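Local coordinates for protein uncharacterized aldehyde dehydrogenase AldY (Bacillus subtilis, PDB 4DNG) that probably oxidises aldehydes to carboxylates with NAD+ and may help protect the cell against stress from ethanol and related compounds, at residues E121-K126 with K138-P143; N291-Q297 with A387-G393; T23-L27 with I180-I184. All coordinates share one frame; numbering follows the deposited sequence.

Contact 1: residues E121-K126 with K138-P143; sequences ELGGVK and KIYRLP
Lys126 and Lys138 run alongside each other, their CG atoms 3.6 Å apart. The methylenes touch while Lys126 NZ and Lys138 NZ stay 4.8 Å from each other, and Glu422 of the second subunit, in a salt bridge with Lys138, probably offsets part of the like charge. On the other face Val125 and Ile139 form an antiparallel hydrogen-bonded pair: Ile139 N reaches Val125 O at 2.7 Å (160°), whereas the return bond from Val125 N to Ile139 O is weak and bent to 130°. These pairs close the beta hairpin of strands 125-126 and 135-150, which strand 469-477 extends into the projecting oligomerisation arm known from aldehyde dehydrogenases. The Tyr140 ring approaches Gly124 obliquely, CD2 3.8 Å from CA, and its OH is hydrogen-bonded to Glu422 of the second subunit. Past the paired residues, Arg141 brings its aliphatic stem to the Glu121 carbonyl. Its CG, anti to the backbone N (chi1 167°), makes the contact, 3.0 Å from Glu121 O; the oxygen lies off the NE side of the guanidinium without a bond, and NH2 has a long, weak ion pair with Glu466. Leu122, centre of an inverse gamma turn, sets CD2 4.1 Å from Pro143 CD.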
ATOM      1  N   GLU A 121       4.464  -7.595 -19.727  1.00 86.03           N
ATOM      2  CA  GLU A 121       4.412  -8.254 -18.438  1.00 85.93           C
ATOM      3  C   GLU A 121       3.142  -8.995 -18.049  1.00 88.01           C
ATOM      4  O   GLU A 121       3.144  -9.687 -17.056  1.00 91.81           O
ATOM      5  CB  GLU A 121       4.793  -7.288 -17.344  1.00 92.52           C
ATOM      6  CG  GLU A 121       6.251  -6.905 -17.370  1.00 95.04           C
ATOM      7  CD  GLU A 121       7.144  -8.076 -17.091  1.00101.58           C
ATOM      8  OE1 GLU A 121       6.800  -9.178 -17.520  1.00102.33           O
ATOM      9  OE2 GLU A 121       8.184  -7.899 -16.443  1.00110.07           O
ATOM     10  N   LEU A 122       2.062  -8.844 -18.799  1.00 93.69           N
ATOM     11  CA  LEU A 122       0.781  -9.425 -18.408  1.00 97.80           C
ATOM     12  C   LEU A 122       0.588 -10.909 -18.723  1.00112.60           C
ATOM     13  O   LEU A 122      -0.270 -11.243 -19.521  1.00115.06           O
ATOM     14  CB  LEU A 122      -0.327  -8.710 -19.168  1.00 92.85           C
ATOM     15  CG  LEU A 122      -0.649  -7.236 -18.974  1.00 82.38           C
ATOM     16  CD1 LEU A 122      -1.759  -6.830 -19.918  1.00 79.15           C
ATOM     17  CD2 LEU A 122      -1.091  -6.967 -17.558  1.00 74.24           C
ATOM     18  N   GLY A 123       1.337 -11.798 -18.074  1.00114.72           N
ATOM     19  CA  GLY A 123       1.230 -13.226 -18.335  1.00100.28           C
ATOM     20  C   GLY A 123       1.593 -14.134 -17.179  1.00 99.87           C
ATOM     21  O   GLY A 123       2.339 -13.758 -16.304  1.00 99.00           O
ATOM     22  N   GLY A 124       1.090 -15.360 -17.194  1.00109.28           N
ATOM     23  CA  GLY A 124       1.196 -16.252 -16.026  1.00108.84           C
ATOM     24  C   GLY A 124       2.461 -17.057 -15.751  1.00103.17           C
ATOM     25  O   GLY A 124       2.932 -17.784 -16.605  1.00101.75           O
ATOM     26  N   VAL A 125       2.979 -16.937 -14.529  1.00110.02           N
ATOM     27  CA  VAL A 125       4.113 -17.736 -14.023  1.00115.47           C
ATOM     28  C   VAL A 125       3.611 -18.942 -13.202  1.00119.83           C
ATOM     29  O   VAL A 125       2.635 -18.822 -12.465  1.00121.02           O
ATOM     30  CB  VAL A 125       5.058 -16.848 -13.154  1.00115.54           C
ATOM     31  CG1 VAL A 125       5.802 -17.659 -12.088  1.00116.52           C
ATOM     32  CG2 VAL A 125       6.050 -16.087 -14.030  1.00110.47           C
ATOM     33  N   LYS A 126       4.264 -20.098 -13.344  1.00131.73           N
ATOM     34  CA  LYS A 126       4.001 -21.271 -12.489  1.00138.10           C
ATOM     35  C   LYS A 126       5.089 -21.379 -11.433  1.00137.62           C
ATOM     36  O   LYS A 126       6.214 -20.947 -11.681  1.00147.51           O
ATOM     37  CB  LYS A 126       4.000 -22.575 -13.302  1.00144.52           C
ATOM     38  CG  LYS A 126       2.906 -22.698 -14.354  1.00151.65           C
ATOM     39  CD  LYS A 126       2.645 -24.158 -14.710  1.00152.06           C
ATOM     40  CE  LYS A 126       1.632 -24.275 -15.847  1.00149.97           C
ATOM     41  NZ  LYS A 126       1.305 -25.699 -16.138  1.00157.39           N
ATOM     42  N   LYS A 138      -0.489 -21.548  -9.817  1.00102.70           N
ATOM     43  CA  LYS A 138      -0.169 -20.636 -10.905  1.00 99.86           C
ATOM     44  C   LYS A 138      -0.474 -19.195 -10.543  1.00106.86           C
ATOM     45  O   LYS A 138      -1.535 -18.881  -9.996  1.00107.99           O
ATOM     46  CB  LYS A 138      -0.944 -21.007 -12.162  1.00105.69           C
ATOM     47  CG  LYS A 138      -0.349 -22.166 -12.936  1.00109.19           C
ATOM     48  CD  LYS A 138      -0.991 -22.280 -14.299  1.00110.31           C
ATOM     49  CE  LYS A 138      -2.325 -22.991 -14.202  1.00117.92           C
ATOM     50  NZ  LYS A 138      -2.788 -23.317 -15.590  1.00126.09           N
ATOM     51  N   ILE A 139       0.473 -18.323 -10.858  1.00107.06           N
ATOM     52  CA  ILE A 139       0.327 -16.910 -10.595  1.00100.19           C
ATOM     53  C   ILE A 139       0.256 -16.171 -11.922  1.00 94.39           C
ATOM     54  O   ILE A 139       1.074 -16.394 -12.816  1.00 95.82           O
ATOM     55  CB  ILE A 139       1.464 -16.387  -9.700  1.00 97.77           C
ATOM     56  CG1 ILE A 139       1.379 -17.060  -8.326  1.00 97.75           C
ATOM     57  CG2 ILE A 139       1.392 -14.873  -9.570  1.00 94.46           C
ATOM     58  CD1 ILE A 139       2.683 -17.079  -7.557  1.00101.30           C
ATOM     59  N   TYR A 140      -0.756 -15.319 -12.041  1.00 82.98           N
ATOM     60  CA  TYR A 140      -0.958 -14.521 -13.228  1.00 84.31           C
ATOM     61  C   TYR A 140      -0.831 -13.056 -12.897  1.00 82.85           C
ATOM     62  O   TYR A 140      -1.131 -12.620 -11.778  1.00 85.33           O
ATOM     63  CB  TYR A 140      -2.339 -14.761 -13.804  1.00 88.54           C
ATOM     64  CG  TYR A 140      -2.590 -16.172 -14.222  1.00 91.70           C
ATOM     65  CD1 TYR A 140      -2.833 -17.160 -13.276  1.00 87.49           C
ATOM     66  CD2 TYR A 140      -2.612 -16.524 -15.571  1.00 97.86           C
ATOM     67  CE1 TYR A 140      -3.074 -18.464 -13.656  1.00 90.95           C
ATOM     68  CE2 TYR A 140      -2.858 -17.830 -15.962  1.00 93.67           C
ATOM     69  CZ  TYR A 140      -3.088 -18.792 -14.993  1.00 97.45           C
ATOM     70  OH  TYR A 140      -3.327 -20.098 -15.351  1.00114.40           O
ATOM     71  N   ARG A 141      -0.386 -12.312 -13.899  1.00 84.91           N
ATOM     72  CA  ARG A 141      -0.180 -10.887 -13.820  1.00 81.33           C
ATOM     73  C   ARG A 141      -1.299 -10.277 -14.630  1.00 80.58           C
ATOM     74  O   ARG A 141      -1.323 -10.382 -15.861  1.00 83.17           O
ATOM     75  CB  ARG A 141       1.166 -10.524 -14.439  1.00 85.25           C
ATOM     76  CG  ARG A 141       1.354  -9.032 -14.695  1.00 90.84           C
ATOM     77  CD  ARG A 141       1.947  -8.334 -13.492  1.00 88.50           C
ATOM     78  NE  ARG A 141       3.331  -8.716 -13.258  1.00 92.35           N
ATOM     79  CZ  ARG A 141       3.840  -8.918 -12.050  1.00 94.67           C
ATOM     80  NH1 ARG A 141       3.077  -8.786 -10.974  1.00102.19           N
ATOM     81  NH2 ARG A 141       5.104  -9.261 -11.913  1.00 93.16           N
ATOM     82  N   LEU A 142      -2.222  -9.638 -13.928  1.00 75.67           N
ATOM     83  CA  LEU A 142      -3.410  -9.072 -14.538  1.00 76.14           C
ATOM     84  C   LEU A 142      -3.444  -7.565 -14.293  1.00 70.28           C
ATOM     85  O   LEU A 142      -2.771  -7.072 -13.392  1.00 70.98           O
ATOM     86  CB  LEU A 142      -4.660  -9.751 -13.935  1.00 82.27           C
ATOM     87  CG  LEU A 142      -5.410 -10.894 -14.649  1.00 87.42           C
ATOM     88  CD1 LEU A 142      -4.512 -12.004 -15.181  1.00 77.99           C
ATOM     89  CD2 LEU A 142      -6.452 -11.486 -13.710  1.00 93.00           C
ATOM     90  N   PRO A 143      -4.241  -6.823 -15.079  1.00 73.37           N
ATOM     91  CA  PRO A 143      -4.444  -5.374 -14.813  1.00 64.05           C
ATOM     92  C   PRO A 143      -5.076  -5.073 -13.428  1.00 64.94           C
ATOM     93  O   PRO A 143      -5.704  -5.944 -12.823  1.00 67.86           O
ATOM     94  CB  PRO A 143      -5.379  -4.928 -15.942  1.00 64.71           C
ATOM     95  CG  PRO A 143      -5.958  -6.183 -16.527  1.00 73.39           C
ATOM     96  CD  PRO A 143      -4.980  -7.293 -16.269  1.00 74.52           C
TER

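Contact 2: residues N291-Q297 with A387-G393; sequences NRIIVHQ and ATIIKAG
Ile389 packs its two branches against two residues of the neighbouring strand: CD1 meets Ile293 CD1 at 4.0 Å, and CG2 meets Val295 CG2 at 4.1 Å, the branches lying flank to flank in each pair. The first torsion separates the branches, with CG2 anti to the backbone N and CG1 beside it, and chi2 (-89°) turns CD1 to Ile293. Helix 297-313 lies over this face, with Phe303 on Ile293 and Val295 and Tyr300 on Ile389. Replacing Ile389 with an alanine would probably open a gap beneath the helix and leave Ile293 CD1 and Val295 CG2 without their neighbour. On the other face the Ile390 side chain runs across the Arg292 stem, its CD1 3.8 Å from Arg292 CB, while the guanidinium leads away to Met401 O and Asn257 OD1; Ile294 CG2 rests 4.1 Å from Ala392 CB. Between the faces the backbone bonds are short and straight, as from Val295 N to Ile390 O at 2.9 Å (172°). Toward the exposed end the fit slackens. Ala392 N reaches Val295 O at 3.2 Å from above the carbonyl plane, and the bond from Gln297 N to Ala392 O is weak, bent to 118°. Beyond it Gln297 OE1 merely touches Gly393 CA at 3.5 Å, and the exposed Lys391, in a cation-pi contact with Tyr300, lays CE 3.9 Å from Gln297 CB. Parallel strands in matched register, with helices 297-313 and 395-403 on their two faces, are typical of the open alpha/beta sheet in the catalytic domain of aldehyde dehydrogenases.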
ATOM      1  N   ASN A 291      15.801  21.858  -1.120  1.00101.67           N
ATOM      2  CA  ASN A 291      15.209  22.844  -0.220  1.00113.39           C
ATOM      3  C   ASN A 291      16.279  23.503   0.617  1.00104.01           C
ATOM      4  O   ASN A 291      16.392  24.732   0.674  1.00104.69           O
ATOM      5  CB  ASN A 291      14.160  22.185   0.684  1.00130.95           C
ATOM      6  CG  ASN A 291      12.928  21.731  -0.083  1.00136.59           C
ATOM      7  OD1 ASN A 291      11.897  22.406  -0.077  1.00140.89           O
ATOM      8  ND2 ASN A 291      13.032  20.591  -0.758  1.00125.57           N
ATOM      9  N   ARG A 292      17.073  22.653   1.252  1.00 93.99           N
ATOM     10  CA  ARG A 292      18.167  23.089   2.069  1.00 88.13           C
ATOM     11  C   ARG A 292      19.450  22.347   1.680  1.00 82.80           C
ATOM     12  O   ARG A 292      19.427  21.177   1.261  1.00 68.36           O
ATOM     13  CB  ARG A 292      17.826  22.911   3.552  1.00 86.55           C
ATOM     14  CG  ARG A 292      17.814  21.479   4.034  1.00 78.61           C
ATOM     15  CD  ARG A 292      16.914  21.282   5.252  1.00 84.10           C
ATOM     16  NE  ARG A 292      16.321  19.943   5.214  1.00 77.57           N
ATOM     17  CZ  ARG A 292      16.893  18.842   5.691  1.00 76.59           C
ATOM     18  NH1 ARG A 292      16.275  17.680   5.569  1.00 82.43           N
ATOM     19  NH2 ARG A 292      18.071  18.894   6.294  1.00 76.25           N
ATOM     20  N   ILE A 293      20.562  23.065   1.817  1.00 78.71           N
ATOM     21  CA  ILE A 293      21.853  22.612   1.364  1.00 73.18           C
ATOM     22  C   ILE A 293      22.732  22.583   2.602  1.00 76.60           C
ATOM     23  O   ILE A 293      22.885  23.587   3.303  1.00 73.41           O
ATOM     24  CB  ILE A 293      22.441  23.544   0.278  1.00 71.09           C
ATOM     25  CG1 ILE A 293      21.563  23.530  -0.979  1.00 68.04           C
ATOM     26  CG2 ILE A 293      23.862  23.133  -0.081  1.00 72.45           C
ATOM     27  CD1 ILE A 293      21.771  24.713  -1.908  1.00 64.50           C
ATOM     28  N   ILE A 294      23.275  21.403   2.872  1.00 76.18           N
ATOM     29  CA  ILE A 294      24.046  21.160   4.068  1.00 84.17           C
ATOM     30  C   ILE A 294      25.491  20.979   3.634  1.00 84.90           C
ATOM     31  O   ILE A 294      25.791  20.143   2.779  1.00 85.12           O
ATOM     32  CB  ILE A 294      23.529  19.906   4.795  1.00 82.73           C
ATOM     33  CG1 ILE A 294      22.007  20.007   4.993  1.00 83.58           C
ATOM     34  CG2 ILE A 294      24.265  19.712   6.111  1.00 73.76           C
ATOM     35  CD1 ILE A 294      21.293  18.678   5.074  1.00 83.40           C
ATOM     36  N   VAL A 295      26.373  21.789   4.205  1.00 77.98           N
ATOM     37  CA  VAL A 295      27.755  21.822   3.788  1.00 78.86           C
ATOM     38  C   VAL A 295      28.682  21.766   5.001  1.00 86.09           C
ATOM     39  O   VAL A 295      28.584  22.610   5.906  1.00 90.92           O
ATOM     40  CB  VAL A 295      28.055  23.075   2.948  1.00 79.23           C
ATOM     41  CG1 VAL A 295      29.499  23.062   2.471  1.00 77.06           C
ATOM     42  CG2 VAL A 295      27.117  23.154   1.753  1.00 81.87           C
ATOM     43  N   HIS A 296      29.567  20.763   4.998  1.00 79.60           N
ATOM     44  CA  HIS A 296      30.632  20.590   6.006  1.00 85.17           C
ATOM     45  C   HIS A 296      31.425  21.847   6.214  1.00 90.57           C
ATOM     46  O   HIS A 296      31.589  22.642   5.275  1.00 95.36           O
ATOM     47  CB  HIS A 296      31.577  19.458   5.592  1.00 82.26           C
ATOM     48  CG  HIS A 296      32.551  19.048   6.671  1.00 86.45           C
ATOM     49  ND1 HIS A 296      33.764  19.628   6.818  1.00 89.19           N
ATOM     50  CD2 HIS A 296      32.457  18.077   7.669  1.00 87.05           C
ATOM     51  CE1 HIS A 296      34.408  19.061   7.854  1.00 87.41           C
ATOM     52  NE2 HIS A 296      33.608  18.113   8.374  1.00 88.45           N
ATOM     53  N   GLN A 297      31.945  22.013   7.435  1.00 85.66           N
ATOM     54  CA  GLN A 297      32.634  23.246   7.859  1.00 87.31           C
ATOM     55  C   GLN A 297      33.878  23.683   7.058  1.00 89.26           C
ATOM     56  O   GLN A 297      33.975  24.850   6.681  1.00 88.81           O
ATOM     57  CB  GLN A 297      32.935  23.222   9.371  1.00 90.39           C
ATOM     58  CG  GLN A 297      33.854  22.095   9.846  1.00 91.78           C
ATOM     59  CD  GLN A 297      34.266  22.230  11.307  1.00 95.60           C
ATOM     60  OE1 GLN A 297      33.431  22.419  12.196  1.00 93.70           O
ATOM     61  NE2 GLN A 297      35.561  22.118  11.561  1.00104.04           N
ATOM     62  N   ALA A 387      17.157  29.435  -1.580  1.00 74.74           N
ATOM     63  CA  ALA A 387      18.111  28.429  -1.117  1.00 78.98           C
ATOM     64  C   ALA A 387      18.488  28.720   0.327  1.00 74.79           C
ATOM     65  O   ALA A 387      18.515  29.880   0.744  1.00 71.10           O
ATOM     66  CB  ALA A 387      19.358  28.403  -1.999  1.00 74.60           C
ATOM     67  N   THR A 388      18.757  27.657   1.079  1.00 72.13           N
ATOM     68  CA  THR A 388      19.148  27.763   2.479  1.00 75.74           C
ATOM     69  C   THR A 388      20.387  26.881   2.726  1.00 77.01           C
ATOM     70  O   THR A 388      20.378  25.674   2.457  1.00 75.22           O
ATOM     71  CB  THR A 388      17.984  27.377   3.424  1.00 76.76           C
ATOM     72  OG1 THR A 388      16.807  28.119   3.078  1.00 83.43           O
ATOM     73  CG2 THR A 388      18.339  27.661   4.870  1.00 72.05           C
ATOM     74  N   ILE A 389      21.453  27.501   3.219  1.00 74.98           N
ATOM     75  CA  ILE A 389      22.710  26.798   3.426  1.00 77.82           C
ATOM     76  C   ILE A 389      22.919  26.624   4.915  1.00 82.61           C
ATOM     77  O   ILE A 389      22.806  27.584   5.694  1.00 82.76           O
ATOM     78  CB  ILE A 389      23.919  27.548   2.834  1.00 84.30           C
ATOM     79  CG1 ILE A 389      23.555  28.281   1.516  1.00 92.60           C
ATOM     80  CG2 ILE A 389      25.118  26.612   2.718  1.00 83.92           C
ATOM     81  CD1 ILE A 389      23.716  27.493   0.227  1.00 94.80           C
ATOM     82  N   ILE A 390      23.218  25.385   5.292  1.00 81.02           N
ATOM     83  CA  ILE A 390      23.379  24.995   6.676  1.00 84.19           C
ATOM     84  C   ILE A 390      24.788  24.458   6.937  1.00 82.61           C
ATOM     85  O   ILE A 390      25.307  23.641   6.178  1.00 77.94           O
ATOM     86  CB  ILE A 390      22.324  23.938   7.069  1.00 87.39           C
ATOM     87  CG1 ILE A 390      20.928  24.556   6.964  1.00 82.59           C
ATOM     88  CG2 ILE A 390      22.599  23.363   8.472  1.00 79.18           C
ATOM     89  CD1 ILE A 390      19.837  23.554   6.666  1.00 79.63           C
ATOM     90  N   LYS A 391      25.381  24.933   8.027  1.00 87.37           N
ATOM     91  CA  LYS A 391      26.698  24.520   8.476  1.00 89.48           C
ATOM     92  C   LYS A 391      26.622  23.182   9.220  1.00 87.41           C
ATOM     93  O   LYS A 391      25.768  23.000  10.085  1.00 84.89           O
ATOM     94  CB  LYS A 391      27.267  25.605   9.401  1.00 89.76           C
ATOM     95  CG  LYS A 391      28.738  25.468   9.773  1.00 95.79           C
ATOM     96  CD  LYS A 391      29.636  25.906   8.627  1.00102.40           C
ATOM     97  CE  LYS A 391      30.914  26.578   9.099  1.00106.40           C
ATOM     98  NZ  LYS A 391      30.702  28.026   9.389  1.00109.14           N
ATOM     99  N   ALA A 392      27.522  22.261   8.873  1.00 87.71           N
ATOM    100  CA  ALA A 392      27.736  21.011   9.625  1.00 84.28           C
ATOM    101  C   ALA A 392      29.181  20.937  10.150  1.00 82.95           C
ATOM    102  O   ALA A 392      30.136  21.246   9.420  1.00 83.42           O
ATOM    103  CB  ALA A 392      27.412  19.792   8.759  1.00 80.96           C
ATOM    104  N   GLY A 393      29.327  20.545  11.418  1.00 82.02           N
ATOM    105  CA  GLY A 393      30.637  20.359  12.055  1.00 84.50           C
ATOM    106  C   GLY A 393      31.281  18.985  11.853  1.00 89.29           C
ATOM    107  O   GLY A 393      32.434  18.786  12.212  1.00 96.60           O
TER

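Contact 3: residues T23-L27 with I180-I184; sequences TEDIL and IQTAI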
ATOM      1  N   THR A  23     -16.239  28.812 -15.675  1.00 67.00           N
ATOM      2  CA  THR A  23     -15.073  28.723 -16.538  1.00 67.22           C
ATOM      3  C   THR A  23     -13.873  29.349 -15.854  1.00 76.34           C
ATOM      4  O   THR A  23     -14.017  30.127 -14.915  1.00 81.58           O
ATOM      5  CB  THR A  23     -15.268  29.467 -17.853  1.00 65.99           C
ATOM      6  OG1 THR A  23     -15.284  30.860 -17.572  1.00 70.49           O
ATOM      7  CG2 THR A  23     -16.578  29.075 -18.538  1.00 69.78           C
ATOM      8  N   GLU A  24     -12.686  28.998 -16.334  1.00 76.08           N
ATOM      9  CA  GLU A  24     -11.465  29.565 -15.828  1.00 69.13           C
ATOM     10  C   GLU A  24     -10.522  29.874 -16.960  1.00 72.27           C
ATOM     11  O   GLU A  24     -10.311  29.053 -17.858  1.00 75.06           O
ATOM     12  CB  GLU A  24     -10.783  28.591 -14.885  1.00 70.22           C
ATOM     13  CG  GLU A  24      -9.469  29.129 -14.355  1.00 70.61           C
ATOM     14  CD  GLU A  24      -9.212  28.736 -12.922  1.00 78.07           C
ATOM     15  OE1 GLU A  24     -10.118  28.151 -12.287  1.00 78.19           O
ATOM     16  OE2 GLU A  24      -8.104  29.025 -12.425  1.00 84.96           O
ATOM     17  N   ASP A  25      -9.947  31.067 -16.902  1.00 71.20           N
ATOM     18  CA  ASP A  25      -8.923  31.451 -17.834  1.00 67.62           C
ATOM     19  C   ASP A  25      -7.590  30.827 -17.436  1.00 70.46           C
ATOM     20  O   ASP A  25      -7.123  30.991 -16.284  1.00 70.41           O
ATOM     21  CB  ASP A  25      -8.829  32.973 -17.874  1.00 69.38           C
ATOM     22  CG  ASP A  25     -10.085  33.617 -18.420  1.00 80.59           C
ATOM     23  OD1 ASP A  25     -10.958  32.889 -18.954  1.00 87.63           O
ATOM     24  OD2 ASP A  25     -10.205  34.854 -18.310  1.00 85.42           O
ATOM     25  N   ILE A  26      -6.987  30.086 -18.364  1.00 65.57           N
ATOM     26  CA  ILE A  26      -5.641  29.571 -18.132  1.00 65.85           C
ATOM     27  C   ILE A  26      -4.680  30.657 -18.568  1.00 72.91           C
ATOM     28  O   ILE A  26      -4.752  31.147 -19.699  1.00 77.27           O
ATOM     29  CB  ILE A  26      -5.365  28.243 -18.858  1.00 63.44           C
ATOM     30  CG1 ILE A  26      -6.459  27.228 -18.489  1.00 59.50           C
ATOM     31  CG2 ILE A  26      -3.960  27.748 -18.526  1.00 59.31           C
ATOM     32  CD1 ILE A  26      -6.284  25.850 -19.074  1.00 58.47           C
ATOM     33  N   LEU A  27      -3.793  31.037 -17.653  1.00 74.60           N
ATOM     34  CA  LEU A  27      -2.964  32.216 -17.836  1.00 70.11           C
ATOM     35  C   LEU A  27      -1.488  31.890 -18.042  1.00 73.42           C
ATOM     36  O   LEU A  27      -0.980  30.901 -17.523  1.00 86.38           O
ATOM     37  CB  LEU A  27      -3.140  33.165 -16.641  1.00 68.31           C
ATOM     38  CG  LEU A  27      -4.548  33.660 -16.241  1.00 70.22           C
ATOM     39  CD1 LEU A  27      -4.461  34.706 -15.132  1.00 69.52           C
ATOM     40  CD2 LEU A  27      -5.346  34.221 -17.410  1.00 69.92           C
ATOM     41  N   ILE A 180      -6.182  22.638 -13.186  1.00 53.55           N
ATOM     42  CA  ILE A 180      -6.754  23.426 -14.275  1.00 52.90           C
ATOM     43  C   ILE A 180      -5.732  24.447 -14.822  1.00 57.68           C
ATOM     44  O   ILE A 180      -5.605  24.605 -16.041  1.00 59.48           O
ATOM     45  CB  ILE A 180      -8.112  24.098 -13.887  1.00 52.33           C
ATOM     46  CG1 ILE A 180      -8.780  24.755 -15.127  1.00 59.76           C
ATOM     47  CG2 ILE A 180      -7.946  25.140 -12.772  1.00 49.89           C
ATOM     48  CD1 ILE A 180      -9.136  23.788 -16.246  1.00 58.34           C
ATOM     49  N   GLN A 181      -4.968  25.100 -13.940  1.00 57.65           N
ATOM     50  CA  GLN A 181      -4.024  26.124 -14.401  1.00 59.72           C
ATOM     51  C   GLN A 181      -2.921  25.576 -15.293  1.00 63.85           C
ATOM     52  O   GLN A 181      -2.252  26.337 -15.975  1.00 66.11           O
ATOM     53  CB  GLN A 181      -3.469  26.994 -13.260  1.00 52.51           C
ATOM     54  CG  GLN A 181      -4.411  28.127 -12.830  1.00 60.19           C
ATOM     55  CD  GLN A 181      -4.847  29.053 -13.977  1.00 68.05           C
ATOM     56  OE1 GLN A 181      -4.028  29.567 -14.768  1.00 72.22           O
ATOM     57  NE2 GLN A 181      -6.148  29.266 -14.074  1.00 69.90           N
ATOM     58  N   THR A 182      -2.734  24.262 -15.291  1.00 63.49           N
ATOM     59  CA  THR A 182      -1.773  23.632 -16.202  1.00 63.28           C
ATOM     60  C   THR A 182      -2.441  22.438 -16.923  1.00 64.78           C
ATOM     61  O   THR A 182      -1.836  21.376 -17.105  1.00 72.24           O
ATOM     62  CB  THR A 182      -0.517  23.177 -15.426  1.00 58.82           C
ATOM     63  OG1 THR A 182      -0.945  22.477 -14.269  1.00 53.36           O
ATOM     64  CG2 THR A 182       0.311  24.376 -14.932  1.00 57.73           C
ATOM     65  N   ALA A 183      -3.692  22.612 -17.334  1.00 54.63           N
ATOM     66  CA  ALA A 183      -4.440  21.509 -17.934  1.00 57.47           C
ATOM     67  C   ALA A 183      -3.976  21.130 -19.330  1.00 67.67           C
ATOM     68  O   ALA A 183      -4.204  19.994 -19.773  1.00 71.28           O
ATOM     69  CB  ALA A 183      -5.916  21.829 -17.961  1.00 62.33           C
ATOM     70  N   ILE A 184      -3.374  22.083 -20.044  1.00 66.50           N
ATOM     71  CA  ILE A 184      -2.942  21.812 -21.400  1.00 63.29           C
ATOM     72  C   ILE A 184      -1.725  20.893 -21.372  1.00 65.71           C
ATOM     73  O   ILE A 184      -1.710  19.858 -22.027  1.00 65.15           O
ATOM     74  CB  ILE A 184      -2.685  23.089 -22.222  1.00 62.56           C
ATOM     75  CG1 ILE A 184      -3.997  23.838 -22.436  1.00 64.65           C
ATOM     76  CG2 ILE A 184      -2.153  22.741 -23.601  1.00 59.01           C
ATOM     77  CD1 ILE A 184      -3.826  25.315 -22.651  1.00 69.30           C
TER
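The edge of strand 23-27 that does not pair with 34-39, in a small antiparallel sheet near the N-terminus, is met here by the turn leading into helix 183-196, with Gln181 facing Glu24, Asp25 and Leu27 and with Ile26 set on the turn itself. Strand 34-39 takes the backbone bonds of Glu24 and Ile26, and on the other side the Gln181 amide takes the backbone carbonyl of Asp25 and the N-H of Leu27. Its NE2 donates to Asp25 O at 3.0 Å in a nearly straight bond (177°), within its own amide plane. Its OE1 accepts Leu27 N at 3.2 Å on a lone pair, in the carbonyl plane. One side chain thus spans Ile26, with chi2 bending the chain so that the amide reaches both groups. Gln181 NE2 also donates to Glu24 OE2 at 2.6 Å, on the anti side of the carboxylate and 23° out of its plane. Glu24 crosses Gln181 at about a right angle; a chi1 near 180° extends Glu24 so that its carboxylate meets the turn, where OE1 lies 3.7 Å from Ile180 CG2. Beside this polar cluster sits the buried Ile26. Its CD1 is 3.3 Å from Ile180 O, an oxygen that already accepts Ala183 N, and also lies 4.2 Å from Ala183 CB and 4.4 Å from Ile184 CD1. The other branch, CG2, is 3.4 Å from Gln181 O. NE2 has two acceptors and OE1 a donor, which probably fixes the rotation of the amide, since a flip would place NH2 against the Leu27 N-H and the oxygen against Asp25 O and the Glu24 carboxylate.

Contact 2 is the core contact, with most of its residues buried in the sheet; contact 1 lies on the surface, and contact 3 is only partly buried. No two of them hold the same elements, and their centres stand 38 to 48 Å apart, although contact 1 is nested in the chain loop that contact 3 closes. Chemistry follows place. Contact 2 combines backbone bonding that is regular except at its end with aliphatic packing on both faces. Contact 1 pairs just two residues on each strand of an antiparallel hairpin, and the polar ends of Lys138 and Tyr140 meet the second subunit. Contact 3 has no backbone-to-backbone bond between its segments: a side-chain amide joins the strand edge to the turn before the helix.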